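Local coordinates for DNA replication regulator protein HobA (Helicobacter pylori, PDB 2UVP) that is required for the initiation of DNA replication and increases the binding of DnaA to the oriC region, at residues 119-124 against 140-145. Residues are numbered along the deposited sequence; the frame is centred on the assembly and turned at random.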
loop_
_atom_site.group_PDB
_atom_site.type_symbol
_atom_site.label_atom_id
_atom_site.label_comp_id
_atom_site.label_asym_id
_atom_site.label_seq_id
_atom_site.Cartn_x
_atom_site.Cartn_y
_atom_site.Cartn_z
ATOM N N TRP A 119 -18.067 9.229 0.855
ATOM C CA TRP A 119 -17.528 10.398 1.566
ATOM C C TRP A 119 -16.296 10.804 0.811
ATOM O O TRP A 119 -15.298 10.069 0.790
ATOM C CB TRP A 119 -17.164 10.013 2.987
ATOM C CG TRP A 119 -16.565 11.088 3.852
ATOM C CD1 TRP A 119 -16.205 12.375 3.496
ATOM C CD2 TRP A 119 -16.238 10.945 5.231
ATOM N NE1 TRP A 119 -15.678 13.032 4.593
ATOM C CE2 TRP A 119 -15.676 12.172 5.663
ATOM C CE3 TRP A 119 -16.345 9.888 6.141
ATOM C CZ2 TRP A 119 -15.267 12.380 6.981
ATOM C CZ3 TRP A 119 -15.945 10.085 7.445
ATOM C CH2 TRP A 119 -15.404 11.336 7.859
ATOM N N HIS A 120 -16.352 11.954 0.139
ATOM C CA HIS A 120 -15.214 12.335 -0.699
ATOM C C HIS A 120 -14.659 13.658 -0.221
ATOM O O HIS A 120 -15.430 14.565 0.096
ATOM C CB HIS A 120 -15.587 12.424 -2.183
ATOM C CG HIS A 120 -14.457 12.892 -3.040
ATOM N ND1 HIS A 120 -13.408 12.069 -3.401
ATOM C CD2 HIS A 120 -14.151 14.127 -3.520
ATOM C CE1 HIS A 120 -12.542 12.763 -4.118
ATOM N NE2 HIS A 120 -12.949 14.020 -4.164
ATOM N N VAL A 121 -13.332 13.762 -0.205
ATOM C CA VAL A 121 -12.657 15.002 0.186
ATOM C C VAL A 121 -11.760 15.533 -0.913
ATOM O O VAL A 121 -10.803 14.875 -1.332
ATOM C CB VAL A 121 -11.801 14.801 1.457
ATOM C CG1 VAL A 121 -11.192 16.139 1.889
ATOM C CG2 VAL A 121 -12.667 14.188 2.559
ATOM N N GLY A 122 -12.060 16.750 -1.368
ATOM C CA GLY A 122 -11.150 17.486 -2.213
ATOM C C GLY A 122 -11.598 17.514 -3.662
ATOM O O GLY A 122 -12.798 17.377 -3.964
ATOM N N LYS A 123 -10.621 17.692 -4.537
ATOM C CA LYS A 123 -10.862 17.751 -5.989
ATOM C C LYS A 123 -11.410 16.433 -6.494
ATOM O O LYS A 123 -11.047 15.358 -5.971
ATOM C CB LYS A 123 -9.564 18.050 -6.722
ATOM C CG LYS A 123 -8.987 19.417 -6.419
ATOM C CD LYS A 123 -7.795 19.741 -7.320
ATOM C CE LYS A 123 -6.605 18.832 -7.039
ATOM N NZ LYS A 123 -5.325 19.332 -7.646
ATOM N N ILE A 124 -12.251 16.523 -7.523
ATOM C CA ILE A 124 -12.752 15.340 -8.223
ATOM C C ILE A 124 -11.897 15.201 -9.492
ATOM O O ILE A 124 -12.098 15.925 -10.478
ATOM C CB ILE A 124 -14.259 15.451 -8.526
ATOM C CG1 ILE A 124 -15.041 15.624 -7.215
ATOM C CG2 ILE A 124 -14.730 14.210 -9.303
ATOM C CD1 ILE A 124 -16.506 16.015 -7.349
ATOM N N PHE A 140 -21.404 12.351 1.361
ATOM C CA PHE A 140 -20.960 13.334 2.345
ATOM C C PHE A 140 -19.772 13.954 1.658
ATOM O O PHE A 140 -18.675 13.379 1.649
ATOM C CB PHE A 140 -20.526 12.556 3.589
ATOM C CG PHE A 140 -20.144 13.391 4.800
ATOM C CD1 PHE A 140 -19.207 12.868 5.702
ATOM C CD2 PHE A 140 -20.766 14.604 5.109
ATOM C CE1 PHE A 140 -18.857 13.558 6.890
ATOM C CE2 PHE A 140 -20.429 15.299 6.287
ATOM C CZ PHE A 140 -19.464 14.777 7.173
ATOM N N LEU A 141 -19.992 15.104 1.022
ATOM C CA LEU A 141 -19.008 15.653 0.109
ATOM C C LEU A 141 -18.361 16.907 0.660
ATOM O O LEU A 141 -19.046 17.894 0.976
ATOM C CB LEU A 141 -19.635 15.953 -1.259
ATOM C CG LEU A 141 -20.335 14.769 -1.946
ATOM C CD1 LEU A 141 -20.953 15.189 -3.296
ATOM C CD2 LEU A 141 -19.403 13.592 -2.123
ATOM N N TRP A 142 -17.040 16.856 0.766
ATOM C CA TRP A 142 -16.267 17.977 1.245
ATOM C C TRP A 142 -15.505 18.470 0.051
ATOM O O TRP A 142 -14.469 17.904 -0.315
ATOM C CB TRP A 142 -15.300 17.513 2.334
ATOM C CG TRP A 142 -15.911 16.947 3.574
ATOM C CD1 TRP A 142 -17.176 16.439 3.755
ATOM C CD2 TRP A 142 -15.227 16.774 4.816
ATOM N NE1 TRP A 142 -17.315 15.989 5.058
ATOM C CE2 TRP A 142 -16.134 16.195 5.726
ATOM C CE3 TRP A 142 -13.930 17.100 5.258
ATOM C CZ2 TRP A 142 -15.784 15.913 7.066
ATOM C CZ3 TRP A 142 -13.578 16.809 6.591
ATOM C CH2 TRP A 142 -14.504 16.227 7.474
ATOM N N LEU A 143 -16.038 19.510 -0.593
ATOM C CA LEU A 143 -15.567 19.894 -1.923
ATOM C C LEU A 143 -15.097 21.326 -1.974
ATOM O O LEU A 143 -15.424 22.118 -1.081
ATOM C CB LEU A 143 -16.700 19.721 -2.964
ATOM C CG LEU A 143 -17.362 18.337 -3.027
ATOM C CD1 LEU A 143 -18.594 18.376 -3.955
ATOM C CD2 LEU A 143 -16.364 17.275 -3.464
ATOM N N PHE A 144 -14.337 21.643 -3.021
ATOM C CA PHE A 144 -13.918 23.022 -3.273
ATOM C C PHE A 144 -14.944 23.829 -4.088
ATOM O O PHE A 144 -14.831 25.060 -4.209
ATOM C CB PHE A 144 -12.555 23.015 -3.939
ATOM C CG PHE A 144 -11.493 22.338 -3.116
ATOM C CD1 PHE A 144 -11.301 22.692 -1.787
ATOM C CD2 PHE A 144 -10.670 21.379 -3.680
ATOM C CE1 PHE A 144 -10.307 22.070 -1.017
ATOM C CE2 PHE A 144 -9.665 20.758 -2.934
ATOM C CZ PHE A 144 -9.490 21.112 -1.592
ATOM N N GLU A 145 -15.924 23.133 -4.654
ATOM C CA GLU A 145 -17.109 23.783 -5.239
ATOM C C GLU A 145 -18.284 22.826 -5.223
ATOM O O GLU A 145 -18.095 21.613 -5.313
ATOM C CB GLU A 145 -16.847 24.284 -6.655
ATOM C CG GLU A 145 -16.239 23.275 -7.608
ATOM C CD GLU A 145 -15.864 23.917 -8.951
ATOM O OE1 GLU A 145 -16.782 24.430 -9.639
ATOM O OE2 GLU A 145 -14.655 23.907 -9.307
HETATM O O HOH W 1 -13.871 19.637 -5.178
#
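Trp119 and Phe140, paired on adjacent parallel strands, send their side chains to the same face of the sheet and meet edge to face. The edge of Phe140 points at the indole face, with CD1 3.6 Å from CD2 of Trp119 and the planes at 51°. Both have CG anti to the backbone N (chi1 179° in Trp119), the shared torsion that runs them side by side; the indole NE1 comes over one face of Trp142, 3.4 Å from Trp142 CE2. Trp142 has CG beside its backbone N instead (chi1 -62°), an orientation that puts NE1 above the centre of the Phe140 ring. Three flat, largely apolar rings thus fill this buried face, which helix 161-180 covers through Leu165 and Leu168 on Trp142.

The backbone ladder beneath runs from His120 N to Phe140 O, the most bent of the three bonds, then from Trp142 N to His120 O and Gly122 N to Trp142 O. On the opposite face, the branched Leu143 uses one methyl, CD2, to meet both the His120 imidazole edge and Ile124 CD1. The imidazole's NE2 donates to Lys123 O in the turn after the strand (2.9 Å), while ND1 is hydrogen-bonded to Ser59 OG on neighbouring strand 55-60. Gly122 combines positive phi with extended psi, where any CB would crowd the carbonyl O of Val121; its CA lies 3.7 Å from CE2 of Phe144. Beyond the last bridge a water takes over, donating to Gly122 O and accepting from Phe144 N.

This is the pairing of neighbouring parallel strands in a beta-alpha-beta unit, joined through helix 127-133, within the central five-stranded parallel sheet, order 2-1-3-4-5, of a SIS-type alpha/beta fold.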